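Local coordinates for protein phenolpthiocerol synthesis type-I polyketide synthase ppsA (Mycobacterium bovis, PDB 7AKC) that probably builds, as part of a modular polyketide synthase, the lipid core of phthiocerols and phenolphthiocerols, its acyltransferase domain loading the extender unit, at residues 110-115 / 266-271; 272-277 / 299-304. One frame throughout, in Å; residues are numbered along the deposited sequence.

How the interactions relate
A strand-to-helix turn and a helix near it make a worked example of how one segment can lead from a probable active-site turn into a helix-helix contact. Interaction 1 comes first along the chain, its centre about 3 Å from the centre of the molecule, where the turn after strand 107-110 meets segment 266-271, which leads into helix 270-278. Interaction 2 continues on that same helix, whose residues 272-277 pack against helix 298-308; the two centres lie about 12 Å apart. Phe270 joins them: its ring, met by His111 on one face, also touches Ile301. Helix 270-278 lies on the parallel sheet, while helix 298-308 also reaches strand 171-177 of the antiparallel sheet.

Interaction 1 (110-115 / 266-271); sequences GHSMGE and NPVHFQ
The turn 110-115 and segment 266-271, a loop entering helix 270-278, come closest at two points, with CA atoms of Ser112 and Val268 5.7 Å apart and those of His111 and Phe270 6.2 Å apart. Val268 of the loop and Phe270 in the helix's first turn do the touching. The imidazole of His111 presents its CD2 edge to one face of the Phe270 ring in a T-shaped pair, planes at 84°, with CD2 of His111 3.7 Å from CG of Phe270 and displaced toward the rim. Val268 spreads its two methyls against the turn: CG1 lies 3.5 Å from the backbone N of Ser112 and also over a face of the His111 ring, while CG2 rests 3.7 Å from CB of Ser112. The CB of Val268 is directed at the turn, and with CG1 anti to the backbone N (chi1 176°) both methyls reach it. The hydroxyl of Ser112 is hydrogen-bonded to NE2 of His214, whose ND1 in turn bonds to O of Asn266, so the loop also orients that imidazole. Ser112 has positive phi (53°), the strained conformation expected of a nucleophile elbow; Gly110-His111-Ser112-Met113-Gly114 fits the GxSxG motif of acyltransferases, and Ser112 with His214 probably forms the catalytic pair.

Interaction 2 (272-277 / 299-304); sequences QAIASA and QAIIDT. With NA (sodium ion), chain C.
Ile274 meets Ile301 and Thr304 where helix 270-278, which lies on the parallel sheet of the α/β acyltransferase core, packs against helix 298-308, whose Thr304 also touches Ser177 of the antiparallel sheet. The short segments 272-277 and 299-304 cross at -58°, their axes approaching to 9.5 Å, and the interface is almost wholly aliphatic. The CB of Ile274 is directed toward the partner helix. Its longer branch reaches Ile301, where the side chains stand at about a right angle and CD1 of Ile274 lies 3.9 Å from CG1 of Ile301. The CG2 methyl of Ile274 lies 3.8 Å from CG2 of Thr304, the two side chains meeting at a slant, and also near the carbonyl of Ile301. Thr304 is used here by its methyl: CG2 lies anti to the backbone N (chi1 of OG1 -71°) and is directed across the interface, where it also sits 3.9 Å from CB of Ala275. The small Ala275 side chain thus accommodates the Thr304 methyl next to the helix backbone. Behind this layer Ile274 and Ala273 rest on Ile109 of strand 107-110, which ties the first helix to the sheet. Near the end of that helix the carbonyl of Ser276, with those of Ser279, Ala281 and Gly283 just beyond it, binds a sodium ion; the O atom of Ser276 lies 2.3 Å from the sodium, and a water molecule completes the set with its O atom 2.5 Å from the sodium.

Interaction 1 (110-115 / 266-271)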
ATOM      1  N   GLY A 110      -5.239   0.779  -3.764  1.00 30.81           N
ATOM      2  CA  GLY A 110      -4.254   1.537  -3.002  1.00 30.41           C
ATOM      3  C   GLY A 110      -3.463   0.560  -2.153  1.00 29.56           C
ATOM      4  O   GLY A 110      -4.043  -0.266  -1.454  1.00 29.82           O
ATOM      5  N   HIS A 111      -2.138   0.678  -2.188  1.00 27.76           N
ATOM      6  CA  HIS A 111      -1.160  -0.131  -1.469  1.00 27.69           C
ATOM      7  C   HIS A 111      -0.699   0.667  -0.245  1.00 29.34           C
ATOM      8  O   HIS A 111      -0.239   1.810  -0.378  1.00 30.12           O
ATOM      9  CB  HIS A 111       0.002  -0.396  -2.422  1.00 27.15           C
ATOM     10  CG  HIS A 111       1.230  -1.000  -1.835  1.00 26.97           C
ATOM     11  ND1 HIS A 111       2.181  -0.210  -1.176  1.00 28.98           N
ATOM     12  CD2 HIS A 111       1.716  -2.258  -1.952  1.00 28.65           C
ATOM     13  CE1 HIS A 111       3.175  -1.035  -0.864  1.00 30.23           C
ATOM     14  NE2 HIS A 111       2.929  -2.280  -1.295  1.00 30.38           N
ATOM     15  N   SER A 112      -0.844   0.079   0.961  1.00 28.48           N
ATOM     16  CA  SER A 112      -0.416   0.697   2.199  1.00 28.11           C
ATOM     17  C   SER A 112      -1.010   2.135   2.358  1.00 28.68           C
ATOM     18  O   SER A 112      -2.202   2.329   2.128  1.00 29.64           O
ATOM     19  CB  SER A 112       1.121   0.629   2.304  1.00 27.35           C
ATOM     20  OG  SER A 112       1.631   1.254   3.479  1.00 30.35           O
ATOM     21  N   MET A 113      -0.190   3.136   2.650  1.00 31.17           N
ATOM     22  CA  MET A 113      -0.632   4.522   2.778  1.00 33.29           C
ATOM     23  C   MET A 113      -1.299   5.075   1.495  1.00 36.10           C
ATOM     24  O   MET A 113      -2.038   6.050   1.562  1.00 37.24           O
ATOM     25  CB  MET A 113       0.535   5.400   3.246  1.00 33.21           C
ATOM     26  CG  MET A 113       1.304   4.827   4.432  1.00 36.28           C
ATOM     27  SD  MET A 113       0.419   4.981   6.001  1.00 39.08           S
ATOM     28  CE  MET A 113      -0.329   3.277   6.148  1.00 33.88           C
ATOM     29  N   GLY A 114      -1.113   4.396   0.365  1.00 36.33           N
ATOM     30  CA  GLY A 114      -1.698   4.756  -0.920  1.00 36.39           C
ATOM     31  C   GLY A 114      -3.202   4.569  -1.009  1.00 37.23           C
ATOM     32  O   GLY A 114      -3.829   5.068  -1.947  1.00 38.08           O
ATOM     33  N   GLU A 115      -3.796   3.803  -0.066  1.00 36.92           N
ATOM     34  CA  GLU A 115      -5.247   3.573  -0.064  1.00 36.93           C
ATOM     35  C   GLU A 115      -6.012   4.886   0.194  1.00 38.48           C
ATOM     36  O   GLU A 115      -7.142   5.021  -0.263  1.00 39.21           O
ATOM     37  CB  GLU A 115      -5.635   2.469   0.941  1.00 36.64           C
ATOM     38  CG  GLU A 115      -7.121   2.158   0.918  1.00 37.05           C
ATOM     39  CD  GLU A 115      -7.389   0.714   1.288  1.00 32.65           C
ATOM     40  OE1 GLU A 115      -8.114   0.498   2.281  1.00 33.54           O
ATOM     41  OE2 GLU A 115      -6.895  -0.193   0.583  1.00 30.83           O
ATOM     42  N   ASN A 266      -3.024  -3.185   9.953  1.00 23.52           N
ATOM     43  CA  ASN A 266      -3.157  -4.474   9.290  1.00 23.74           C
ATOM     44  C   ASN A 266      -2.100  -4.686   8.226  1.00 24.59           C
ATOM     45  O   ASN A 266      -1.627  -3.718   7.623  1.00 24.50           O
ATOM     46  CB  ASN A 266      -4.527  -4.554   8.595  1.00 24.43           C
ATOM     47  CG  ASN A 266      -5.653  -4.986   9.489  1.00 27.77           C
ATOM     48  OD1 ASN A 266      -5.525  -5.063  10.715  1.00 29.32           O
ATOM     49  ND2 ASN A 266      -6.814  -5.214   8.887  1.00 27.76           N
ATOM     50  N   PRO A 267      -1.792  -5.953   7.904  1.00 25.04           N
ATOM     51  CA  PRO A 267      -0.970  -6.212   6.717  1.00 24.50           C
ATOM     52  C   PRO A 267      -1.647  -5.624   5.457  1.00 22.92           C
ATOM     53  O   PRO A 267      -2.861  -5.335   5.427  1.00 23.79           O
ATOM     54  CB  PRO A 267      -0.967  -7.750   6.583  1.00 26.49           C
ATOM     55  CG  PRO A 267      -1.605  -8.276   7.752  1.00 28.76           C
ATOM     56  CD  PRO A 267      -2.302  -7.185   8.516  1.00 25.67           C
ATOM     57  N   VAL A 268      -0.849  -5.406   4.432  1.00 21.53           N
ATOM     58  CA  VAL A 268      -1.337  -4.849   3.144  1.00 21.54           C
ATOM     59  C   VAL A 268      -1.591  -6.041   2.210  1.00 22.03           C
ATOM     60  O   VAL A 268      -0.627  -6.731   1.815  1.00 21.89           O
ATOM     61  CB  VAL A 268      -0.267  -3.945   2.528  1.00 22.39           C
ATOM     62  CG1 VAL A 268      -0.733  -3.449   1.150  1.00 22.68           C
ATOM     63  CG2 VAL A 268       0.091  -2.781   3.463  1.00 23.75           C
ATOM     64  N   HIS A 269      -2.865  -6.314   1.907  1.00 21.34           N
ATOM     65  CA  HIS A 269      -3.271  -7.481   1.105  1.00 20.26           C
ATOM     66  C   HIS A 269      -3.182  -7.161  -0.380  1.00 21.14           C
ATOM     67  O   HIS A 269      -4.180  -7.159  -1.092  1.00 22.23           O
ATOM     68  CB  HIS A 269      -4.693  -7.962   1.561  1.00 21.49           C
ATOM     69  CG  HIS A 269      -4.737  -8.346   3.012  1.00 23.10           C
ATOM     70  ND1 HIS A 269      -4.927  -7.407   4.022  1.00 24.77           N
ATOM     71  CD2 HIS A 269      -4.468  -9.552   3.586  1.00 24.42           C
ATOM     72  CE1 HIS A 269      -4.830  -8.078   5.169  1.00 26.22           C
ATOM     73  NE2 HIS A 269      -4.593  -9.377   4.955  1.00 26.48           N
ATOM     74  N   PHE A 270      -1.983  -6.767  -0.832  1.00 21.47           N
ATOM     75  CA  PHE A 270      -1.780  -6.289  -2.201  1.00 21.56           C
ATOM     76  C   PHE A 270      -1.922  -7.376  -3.217  1.00 22.14           C
ATOM     77  O   PHE A 270      -2.705  -7.244  -4.174  1.00 23.23           O
ATOM     78  CB  PHE A 270      -0.399  -5.613  -2.297  1.00 21.25           C
ATOM     79  CG  PHE A 270      -0.163  -4.964  -3.639  1.00 22.72           C
ATOM     80  CD1 PHE A 270      -0.927  -3.876  -4.050  1.00 23.24           C
ATOM     81  CD2 PHE A 270       0.814  -5.443  -4.492  1.00 24.67           C
ATOM     82  CE1 PHE A 270      -0.714  -3.278  -5.281  1.00 25.66           C
ATOM     83  CE2 PHE A 270       0.981  -4.891  -5.759  1.00 26.98           C
ATOM     84  CZ  PHE A 270       0.224  -3.797  -6.148  1.00 26.73           C
ATOM     85  N   GLN A 271      -1.181  -8.515  -3.027  1.00 21.48           N
ATOM     86  CA  GLN A 271      -1.341  -9.633  -3.957  1.00 22.67           C
ATOM     87  C   GLN A 271      -2.836 -10.062  -4.130  1.00 23.31           C
ATOM     88  O   GLN A 271      -3.316 -10.283  -5.235  1.00 24.19           O
ATOM     89  CB  GLN A 271      -0.533 -10.803  -3.399  1.00 25.15           C
ATOM     90  CG  GLN A 271      -0.774 -12.085  -4.194  1.00 24.93           C
ATOM     91  CD  GLN A 271      -0.104 -13.264  -3.557  1.00 27.67           C
ATOM     92  OE1 GLN A 271       0.925 -13.151  -2.900  1.00 30.23           O
ATOM     93  NE2 GLN A 271      -0.707 -14.436  -3.742  1.00 28.46           N
TER

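Interaction 2 (272-277 / 299-304)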
ATOM      1  N   GLN A 272      -3.550 -10.145  -3.019  1.00 23.03           N
ATOM      2  CA  GLN A 272      -4.941 -10.582  -3.019  1.00 21.94           C
ATOM      3  C   GLN A 272      -5.814  -9.606  -3.776  1.00 23.19           C
ATOM      4  O   GLN A 272      -6.688 -10.049  -4.517  1.00 23.83           O
ATOM      5  CB  GLN A 272      -5.462 -10.744  -1.568  1.00 22.43           C
ATOM      6  CG  GLN A 272      -4.724 -11.807  -0.710  1.00 22.68           C
ATOM      7  CD  GLN A 272      -3.477 -11.289  -0.009  1.00 24.70           C
ATOM      8  OE1 GLN A 272      -2.953 -10.214  -0.283  1.00 23.99           O
ATOM      9  NE2 GLN A 272      -3.006 -12.052   0.958  1.00 28.48           N
ATOM     10  N   ALA A 273      -5.596  -8.275  -3.608  1.00 22.50           N
ATOM     11  CA  ALA A 273      -6.399  -7.297  -4.347  1.00 23.97           C
ATOM     12  C   ALA A 273      -6.089  -7.346  -5.853  1.00 24.57           C
ATOM     13  O   ALA A 273      -7.000  -7.348  -6.671  1.00 25.75           O
ATOM     14  CB  ALA A 273      -6.149  -5.884  -3.799  1.00 23.76           C
ATOM     15  N   ILE A 274      -4.802  -7.410  -6.234  1.00 24.09           N
ATOM     16  CA  ILE A 274      -4.424  -7.498  -7.653  1.00 24.61           C
ATOM     17  C   ILE A 274      -5.026  -8.784  -8.285  1.00 25.63           C
ATOM     18  O   ILE A 274      -5.583  -8.734  -9.376  1.00 25.63           O
ATOM     19  CB  ILE A 274      -2.867  -7.529  -7.754  1.00 25.55           C
ATOM     20  CG1 ILE A 274      -2.239  -6.172  -7.340  1.00 25.73           C
ATOM     21  CG2 ILE A 274      -2.391  -7.931  -9.175  1.00 27.27           C
ATOM     22  CD1 ILE A 274      -2.680  -4.934  -8.274  1.00 27.35           C
ATOM     23  N   ALA A 275      -4.888  -9.924  -7.615  1.00 25.48           N
ATOM     24  CA  ALA A 275      -5.417 -11.197  -8.111  1.00 25.97           C
ATOM     25  C   ALA A 275      -6.923 -11.118  -8.326  1.00 26.05           C
ATOM     26  O   ALA A 275      -7.450 -11.653  -9.306  1.00 26.06           O
ATOM     27  CB  ALA A 275      -5.101 -12.313  -7.123  1.00 26.61           C
ATOM     28  N   SER A 276      -7.627 -10.435  -7.411  1.00 25.19           N
ATOM     29  CA  SER A 276      -9.099 -10.313  -7.544  1.00 25.30           C
ATOM     30  C   SER A 276      -9.417  -9.464  -8.766  1.00 24.11           C
ATOM     31  O   SER A 276     -10.316  -9.787  -9.550  1.00 23.00           O
ATOM     32  CB  SER A 276      -9.682  -9.654  -6.303  1.00 26.20           C
ATOM     33  OG  SER A 276     -11.082  -9.459  -6.440  1.00 30.57           O
ATOM     34  N   ALA A 277      -8.702  -8.349  -8.929  1.00 24.25           N
ATOM     35  CA  ALA A 277      -8.917  -7.475 -10.101  1.00 26.13           C
ATOM     36  C   ALA A 277      -8.646  -8.249 -11.398  1.00 27.20           C
ATOM     37  O   ALA A 277      -9.461  -8.218 -12.329  1.00 27.36           O
ATOM     38  CB  ALA A 277      -7.986  -6.251  -9.997  1.00 27.00           C
ATOM     39  N   GLN A 299       6.575  -5.123 -11.144  1.00 41.56           N
ATOM     40  CA  GLN A 299       6.924  -6.549 -11.173  1.00 42.16           C
ATOM     41  C   GLN A 299       6.067  -7.352 -10.190  1.00 39.77           C
ATOM     42  O   GLN A 299       5.659  -8.459 -10.534  1.00 39.33           O
ATOM     43  CB  GLN A 299       8.424  -6.825 -11.015  1.00 45.81           C
ATOM     44  CG  GLN A 299       8.791  -8.268 -11.401  1.00 51.40           C
ATOM     45  CD  GLN A 299       8.657  -8.569 -12.892  1.00 56.94           C
ATOM     46  OE1 GLN A 299       9.229  -7.874 -13.754  1.00 61.60           O
ATOM     47  NE2 GLN A 299       7.948  -9.642 -13.228  1.00 54.83           N
ATOM     48  N   ALA A 300       5.690  -6.776  -9.033  1.00 37.77           N
ATOM     49  CA  ALA A 300       4.788  -7.463  -8.092  1.00 36.30           C
ATOM     50  C   ALA A 300       3.438  -7.723  -8.723  1.00 34.94           C
ATOM     51  O   ALA A 300       2.829  -8.773  -8.479  1.00 34.70           O
ATOM     52  CB  ALA A 300       4.592  -6.633  -6.831  1.00 35.34           C
ATOM     53  N   ILE A 301       2.947  -6.755  -9.519  1.00 34.15           N
ATOM     54  CA  ILE A 301       1.667  -6.907 -10.202  1.00 34.20           C
ATOM     55  C   ILE A 301       1.702  -8.085 -11.164  1.00 34.07           C
ATOM     56  O   ILE A 301       0.844  -8.973 -11.086  1.00 33.90           O
ATOM     57  CB  ILE A 301       1.299  -5.553 -10.865  1.00 34.35           C
ATOM     58  CG1 ILE A 301       0.908  -4.552  -9.758  1.00 34.90           C
ATOM     59  CG2 ILE A 301       0.239  -5.710 -11.958  1.00 35.12           C
ATOM     60  CD1 ILE A 301       0.757  -3.034 -10.189  1.00 35.49           C
ATOM     61  N   ILE A 302       2.732  -8.113 -12.037  1.00 34.24           N
ATOM     62  CA  ILE A 302       2.916  -9.163 -13.031  1.00 35.61           C
ATOM     63  C   ILE A 302       3.135 -10.512 -12.381  1.00 33.50           C
ATOM     64  O   ILE A 302       2.554 -11.494 -12.829  1.00 34.13           O
ATOM     65  CB  ILE A 302       4.078  -8.826 -13.978  1.00 38.97           C
ATOM     66  CG1 ILE A 302       3.881  -7.463 -14.623  1.00 42.62           C
ATOM     67  CG2 ILE A 302       4.254  -9.902 -15.019  1.00 39.74           C
ATOM     68  CD1 ILE A 302       5.143  -6.889 -15.212  1.00 45.36           C
ATOM     69  N   ASP A 303       3.989 -10.585 -11.334  1.00 32.65           N
ATOM     70  CA  ASP A 303       4.253 -11.852 -10.665  1.00 31.87           C
ATOM     71  C   ASP A 303       2.956 -12.433 -10.086  1.00 30.47           C
ATOM     72  O   ASP A 303       2.674 -13.602 -10.314  1.00 30.71           O
ATOM     73  CB  ASP A 303       5.295 -11.671  -9.546  1.00 35.41           C
ATOM     74  CG  ASP A 303       6.713 -11.377 -10.042  1.00 43.38           C
ATOM     75  OD1 ASP A 303       6.983 -11.608 -11.239  1.00 44.52           O
ATOM     76  OD2 ASP A 303       7.556 -10.923  -9.218  1.00 47.77           O
ATOM     77  N   THR A 304       2.116 -11.595  -9.450  1.00 29.22           N
ATOM     78  CA  THR A 304       0.834 -12.053  -8.893  1.00 28.71           C
ATOM     79  C   THR A 304      -0.107 -12.577 -10.004  1.00 29.80           C
ATOM     80  O   THR A 304      -0.702 -13.664  -9.884  1.00 30.51           O
ATOM     81  CB  THR A 304       0.154 -10.912  -8.111  1.00 28.62           C
ATOM     82  OG1 THR A 304       0.919 -10.726  -6.929  1.00 27.86           O
ATOM     83  CG2 THR A 304      -1.355 -11.246  -7.731  1.00 29.32           C
TER
HETATM   84 NA    NA C1002     -12.038  -9.339 -10.960  1.00 26.41          NA
HETATM   85  O   HOH W   1     -12.454  -7.351  -9.569  1.00 32.06           O